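Local coordinates for initiator protein NS1 (PDB 4KW3), which probably binds and nicks the viral replication origin through this N-terminal nuclease domain, and unwinds DNA with its helicase part, to start rolling-circle replication, at residues Phe74-Thr87 with Ile103-Cys116. Residues are numbered along the deposited sequence; the frame is centred on the assembly and turned at random.
Sequences FGAVLCKAVYMATT and IIVQSELGEKNLHC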
loop_
_atom_site.group_PDB
_atom_site.type_symbol
_atom_site.label_atom_id
_atom_site.label_comp_id
_atom_site.label_asym_id
_atom_site.label_seq_id
_atom_site.Cartn_x
_atom_site.Cartn_y
_atom_site.Cartn_z
ATOM N N PHE A 74 -5.764 6.797 6.292
ATOM C CA PHE A 74 -5.880 6.898 4.845
ATOM C C PHE A 74 -4.953 5.935 4.114
ATOM O O PHE A 74 -5.343 5.339 3.114
ATOM C CB PHE A 74 -5.704 8.340 4.354
ATOM C CG PHE A 74 -4.276 8.831 4.358
ATOM C CD1 PHE A 74 -3.675 9.252 5.536
ATOM C CD2 PHE A 74 -3.546 8.907 3.171
ATOM C CE1 PHE A 74 -2.371 9.733 5.541
ATOM C CE2 PHE A 74 -2.227 9.372 3.168
ATOM C CZ PHE A 74 -1.640 9.790 4.351
ATOM N N GLY A 75 -3.759 5.739 4.653
ATOM C CA GLY A 75 -2.826 4.788 4.088
ATOM C C GLY A 75 -3.367 3.378 4.137
ATOM O O GLY A 75 -3.153 2.595 3.218
ATOM N N ALA A 76 -4.070 3.042 5.211
ATOM C CA ALA A 76 -4.662 1.720 5.290
ATOM C C ALA A 76 -5.773 1.554 4.248
ATOM O O ALA A 76 -5.879 0.502 3.607
ATOM C CB ALA A 76 -5.170 1.428 6.700
ATOM N N VAL A 77 -6.558 2.607 4.041
ATOM C CA VAL A 77 -7.639 2.572 3.063
ATOM C C VAL A 77 -7.094 2.439 1.636
ATOM O O VAL A 77 -7.579 1.617 0.851
ATOM C CB VAL A 77 -8.515 3.836 3.170
ATOM C CG1 VAL A 77 -9.635 3.849 2.097
ATOM C CG2 VAL A 77 -9.112 3.925 4.554
ATOM N N LEU A 78 -6.079 3.240 1.321
ATOM C CA LEU A 78 -5.418 3.197 0.019
ATOM C C LEU A 78 -4.968 1.769 -0.256
ATOM O O LEU A 78 -5.152 1.214 -1.349
ATOM C CB LEU A 78 -4.196 4.121 0.005
ATOM C CG LEU A 78 -3.429 4.053 -1.320
ATOM C CD1 LEU A 78 -4.352 4.392 -2.480
ATOM C CD2 LEU A 78 -2.194 4.943 -1.326
ATOM N N CYS A 79 -4.388 1.181 0.773
ATOM C CA CYS A 79 -3.884 -0.165 0.707
ATOM C C CYS A 79 -5.006 -1.195 0.454
ATOM O O CYS A 79 -4.826 -2.107 -0.338
ATOM C CB CYS A 79 -3.106 -0.453 1.997
ATOM S SG CYS A 79 -2.218 -1.986 2.002
ATOM N N LYS A 80 -6.155 -1.059 1.119
ATOM C CA LYS A 80 -7.300 -1.937 0.836
ATOM C C LYS A 80 -7.829 -1.736 -0.590
ATOM O O LYS A 80 -8.235 -2.693 -1.246
ATOM C CB LYS A 80 -8.438 -1.709 1.830
ATOM C CG LYS A 80 -8.072 -1.985 3.285
ATOM C CD LYS A 80 -9.169 -1.510 4.236
ATOM C CE LYS A 80 -8.704 -1.500 5.674
ATOM N NZ LYS A 80 -9.812 -1.062 6.584
ATOM N N ALA A 81 -7.843 -0.483 -1.045
ATOM C CA ALA A 81 -8.306 -0.144 -2.381
ATOM C C ALA A 81 -7.469 -0.882 -3.432
ATOM O O ALA A 81 -8.011 -1.553 -4.323
ATOM C CB ALA A 81 -8.238 1.365 -2.598
ATOM N N VAL A 82 -6.150 -0.751 -3.311
ATOM C CA VAL A 82 -5.220 -1.405 -4.216
ATOM C C VAL A 82 -5.382 -2.932 -4.193
ATOM O O VAL A 82 -5.402 -3.574 -5.252
ATOM C CB VAL A 82 -3.755 -0.997 -3.897
ATOM C CG1 VAL A 82 -2.781 -1.828 -4.692
ATOM C CG2 VAL A 82 -3.536 0.481 -4.200
ATOM N N TYR A 83 -5.536 -3.500 -2.996
ATOM C CA TYR A 83 -5.792 -4.932 -2.848
ATOM C C TYR A 83 -7.077 -5.364 -3.593
ATOM O O TYR A 83 -7.071 -6.330 -4.369
ATOM C CB TYR A 83 -5.864 -5.350 -1.367
ATOM C CG TYR A 83 -6.142 -6.826 -1.199
ATOM C CD1 TYR A 83 -7.441 -7.312 -1.172
ATOM C CD2 TYR A 83 -5.103 -7.740 -1.108
ATOM C CE1 TYR A 83 -7.691 -8.668 -1.068
ATOM C CE2 TYR A 83 -5.345 -9.090 -0.998
ATOM C CZ TYR A 83 -6.636 -9.544 -0.974
ATOM O OH TYR A 83 -6.874 -10.890 -0.859
ATOM N N MET A 84 -8.186 -4.683 -3.327
ATOM C CA MET A 84 -9.403 -4.950 -4.084
ATOM C C MET A 84 -9.188 -4.864 -5.613
ATOM O O MET A 84 -9.643 -5.741 -6.359
ATOM C CB MET A 84 -10.540 -4.029 -3.637
ATOM C CG MET A 84 -11.091 -4.395 -2.236
ATOM S SD MET A 84 -12.524 -3.405 -1.732
ATOM C CE MET A 84 -11.790 -1.799 -1.451
ATOM N N ALA A 85 -8.496 -3.818 -6.066
ATOM C CA ALA A 85 -8.197 -3.654 -7.480
ATOM C C ALA A 85 -7.378 -4.828 -8.035
ATOM O O ALA A 85 -7.629 -5.281 -9.158
ATOM C CB ALA A 85 -7.502 -2.327 -7.738
ATOM N N THR A 86 -6.430 -5.324 -7.236
ATOM C CA THR A 86 -5.577 -6.447 -7.627
ATOM C C THR A 86 -6.404 -7.723 -7.790
ATOM O O THR A 86 -6.189 -8.519 -8.709
ATOM C CB THR A 86 -4.463 -6.726 -6.582
ATOM O OG1 THR A 86 -3.659 -5.559 -6.382
ATOM C CG2 THR A 86 -3.568 -7.857 -7.041
ATOM N N THR A 87 -7.333 -7.909 -6.866
ATOM C CA THR A 87 -8.305 -8.989 -6.902
ATOM C C THR A 87 -9.128 -8.893 -8.175
ATOM O O THR A 87 -9.308 -9.883 -8.888
ATOM C CB THR A 87 -9.230 -8.917 -5.667
ATOM O OG1 THR A 87 -8.485 -9.317 -4.507
ATOM C CG2 THR A 87 -10.367 -9.836 -5.814
ATOM N N ILE A 103 -1.694 -12.432 -2.966
ATOM C CA ILE A 103 -1.517 -10.989 -3.085
ATOM C C ILE A 103 -1.006 -10.385 -1.778
ATOM O O ILE A 103 -1.611 -10.572 -0.719
ATOM C CB ILE A 103 -2.853 -10.296 -3.457
ATOM C CG1 ILE A 103 -3.381 -10.829 -4.795
ATOM C CG2 ILE A 103 -2.688 -8.764 -3.500
ATOM C CD1 ILE A 103 -4.829 -10.536 -5.034
ATOM N N ILE A 104 0.109 -9.661 -1.859
ATOM C CA ILE A 104 0.533 -8.789 -0.767
ATOM C C ILE A 104 0.523 -7.334 -1.253
ATOM O O ILE A 104 0.962 -7.047 -2.381
ATOM C CB ILE A 104 1.918 -9.151 -0.250
ATOM C CG1 ILE A 104 1.899 -10.566 0.349
ATOM C CG2 ILE A 104 2.403 -8.080 0.770
ATOM C CD1 ILE A 104 3.300 -11.180 0.577
ATOM N N VAL A 105 -0.004 -6.431 -0.422
ATOM C CA VAL A 105 -0.004 -5.002 -0.723
ATOM C C VAL A 105 0.510 -4.259 0.501
ATOM O O VAL A 105 0.144 -4.576 1.641
ATOM C CB VAL A 105 -1.417 -4.450 -1.160
ATOM C CG1 VAL A 105 -1.398 -2.932 -1.341
ATOM C CG2 VAL A 105 -1.886 -5.076 -2.450
ATOM N N GLN A 106 1.392 -3.296 0.259
ATOM C CA GLN A 106 1.894 -2.436 1.316
ATOM C C GLN A 106 1.957 -0.981 0.848
ATOM O O GLN A 106 2.627 -0.654 -0.135
ATOM C CB GLN A 106 3.274 -2.895 1.768
ATOM C CG GLN A 106 3.883 -2.066 2.893
ATOM C CD GLN A 106 5.042 -2.782 3.569
ATOM O OE1 GLN A 106 4.854 -3.815 4.226
ATOM N NE2 GLN A 106 6.248 -2.248 3.398
ATOM N N SER A 107 1.264 -0.110 1.572
ATOM C CA SER A 107 1.298 1.330 1.321
ATOM C C SER A 107 2.419 1.996 2.127
ATOM O O SER A 107 2.757 1.550 3.213
ATOM C CB SER A 107 -0.051 1.952 1.666
ATOM O OG SER A 107 -0.441 1.604 2.983
ATOM N N GLU A 108 3.000 3.056 1.580
ATOM C CA GLU A 108 4.117 3.730 2.212
ATOM C C GLU A 108 4.058 5.223 1.947
ATOM O O GLU A 108 3.890 5.650 0.814
ATOM C CB GLU A 108 5.443 3.162 1.710
ATOM C CG GLU A 108 6.667 4.072 1.906
ATOM C CD GLU A 108 7.969 3.436 1.398
ATOM O OE1 GLU A 108 7.944 2.251 0.997
ATOM O OE2 GLU A 108 9.019 4.119 1.393
ATOM N N LEU A 109 4.206 6.012 3.001
ATOM C CA LEU A 109 4.327 7.449 2.860
ATOM C C LEU A 109 5.794 7.735 2.643
ATOM O O LEU A 109 6.549 7.875 3.605
ATOM C CB LEU A 109 3.867 8.129 4.145
ATOM C CG LEU A 109 2.355 8.302 4.322
ATOM C CD1 LEU A 109 1.571 7.025 4.162
ATOM C CD2 LEU A 109 2.082 8.870 5.664
ATOM N N GLY A 110 6.201 7.858 1.386
ATOM C CA GLY A 110 7.604 8.044 1.082
ATOM C C GLY A 110 8.119 9.463 1.288
ATOM O O GLY A 110 7.355 10.393 1.560
ATOM N N GLU A 111 9.429 9.625 1.144
ATOM C CA GLU A 111 10.053 10.933 1.233
ATOM C C GLU A 111 9.406 11.823 0.176
ATOM O O GLU A 111 9.040 12.970 0.450
ATOM C CB GLU A 111 11.554 10.802 0.988
ATOM C CG GLU A 111 12.299 12.111 0.886
ATOM C CD GLU A 111 12.400 12.816 2.228
ATOM O OE1 GLU A 111 12.299 12.129 3.268
ATOM O OE2 GLU A 111 12.599 14.052 2.243
ATOM N N LYS A 112 9.209 11.254 -1.017
ATOM C CA LYS A 112 8.632 11.976 -2.141
ATOM C C LYS A 112 7.242 11.436 -2.475
ATOM O O LYS A 112 6.269 12.196 -2.558
ATOM C CB LYS A 112 9.558 11.888 -3.364
ATOM C CG LYS A 112 8.933 12.341 -4.688
ATOM C CD LYS A 112 9.860 12.054 -5.885
ATOM C CE LYS A 112 9.115 12.070 -7.231
ATOM N NZ LYS A 112 9.469 10.890 -8.113
ATOM N N ASN A 113 7.126 10.120 -2.623
ATOM C CA ASN A 113 5.866 9.553 -3.117
ATOM C C ASN A 113 5.037 8.776 -2.141
ATOM O O ASN A 113 5.550 8.065 -1.285
ATOM C CB ASN A 113 6.115 8.700 -4.355
ATOM C CG ASN A 113 6.808 9.478 -5.445
ATOM O OD1 ASN A 113 6.499 10.652 -5.677
ATOM N ND2 ASN A 113 7.815 8.872 -6.050
ATOM N N LEU A 114 3.730 8.926 -2.293
ATOM C CA LEU A 114 2.768 8.076 -1.618
ATOM C C LEU A 114 2.538 6.835 -2.493
ATOM O O LEU A 114 1.848 6.896 -3.511
ATOM C CB LEU A 114 1.456 8.848 -1.416
ATOM C CG LEU A 114 0.269 8.050 -0.878
ATOM C CD1 LEU A 114 0.627 7.463 0.476
ATOM C CD2 LEU A 114 -0.989 8.926 -0.766
ATOM N N HIS A 115 3.117 5.702 -2.118
ATOM C CA HIS A 115 2.999 4.556 -3.004
ATOM C C HIS A 115 2.527 3.253 -2.375
ATOM O O HIS A 115 2.514 3.094 -1.169
ATOM C CB HIS A 115 4.281 4.354 -3.835
ATOM C CG HIS A 115 5.531 4.264 -3.033
ATOM N ND1 HIS A 115 6.685 4.921 -3.399
ATOM C CD2 HIS A 115 5.830 3.563 -1.916
ATOM C CE1 HIS A 115 7.631 4.662 -2.512
ATOM N NE2 HIS A 115 7.142 3.833 -1.607
ATOM N N CYS A 116 2.115 2.327 -3.225
ATOM C CA CYS A 116 1.865 0.972 -2.788
ATOM C C CYS A 116 2.754 0.013 -3.570
ATOM O O CYS A 116 2.924 0.162 -4.787
ATOM C CB CYS A 116 0.422 0.599 -3.048
ATOM S SG CYS A 116 -0.695 1.392 -1.953
#
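With its hydroxyl turned between the backbone N and the carbonyl carbon (chi1 53°), Ser107 reaches up to the helix, while Tyr83, whose CG lies anti to its own N (chi1 179°), swings its ring over toward Ile103. Ser107 OG donates to Gly75 O at 2.9 Å, approaching from above the carbonyl plane. Cys79 N reaches the same oxygen from the opposite face, giving this buried carbonyl two donors. Here the helix comes nearest the strand, with the CA atoms of Cys79 and Ser107 5.4 Å apart, and Cys79 CB rests 3.5 Å from Ser107 OG. One turn on, Cys79 SG lies beside Val105, 3.6 Å from its CG1. Val105 sits between Cys79, Val82 and Tyr83. Its CG2 lies at the edge of the Tyr83 ring, near the ring plane, and the ring carbons CD2 and CE2 meet Ile103 CG2 obliquely, whereas the far branch of Ile103 extends to Thr86, tip to tip, with CD1 3.6 Å from Thr86 CG2. Thr86 turns its hydroxyl back to Val82 O, leaving the methyl for the strand. Along the helix flank facing strand 114-116, Cys116 SG packs against Val82 CG2 at 3.7 Å and against Leu78, which also meets Leu114 end to end. Phe74 closes the row, its CE2 edge on Leu114 CD2 and CZ near Leu109 CD2. Helix 74-87 runs roughly antiparallel to strand 103-109, at 146°, across one face of the hairpin. Glu108 and His115, predicted to bind a divalent metal with His117, point away from the helix; Glu108 also forms a salt bridge with Lys215. Such a helix backing a β-sheet that presents the RCR-2 histidines on its other face is characteristic of the HUH nickase fold of rolling-circle Rep proteins.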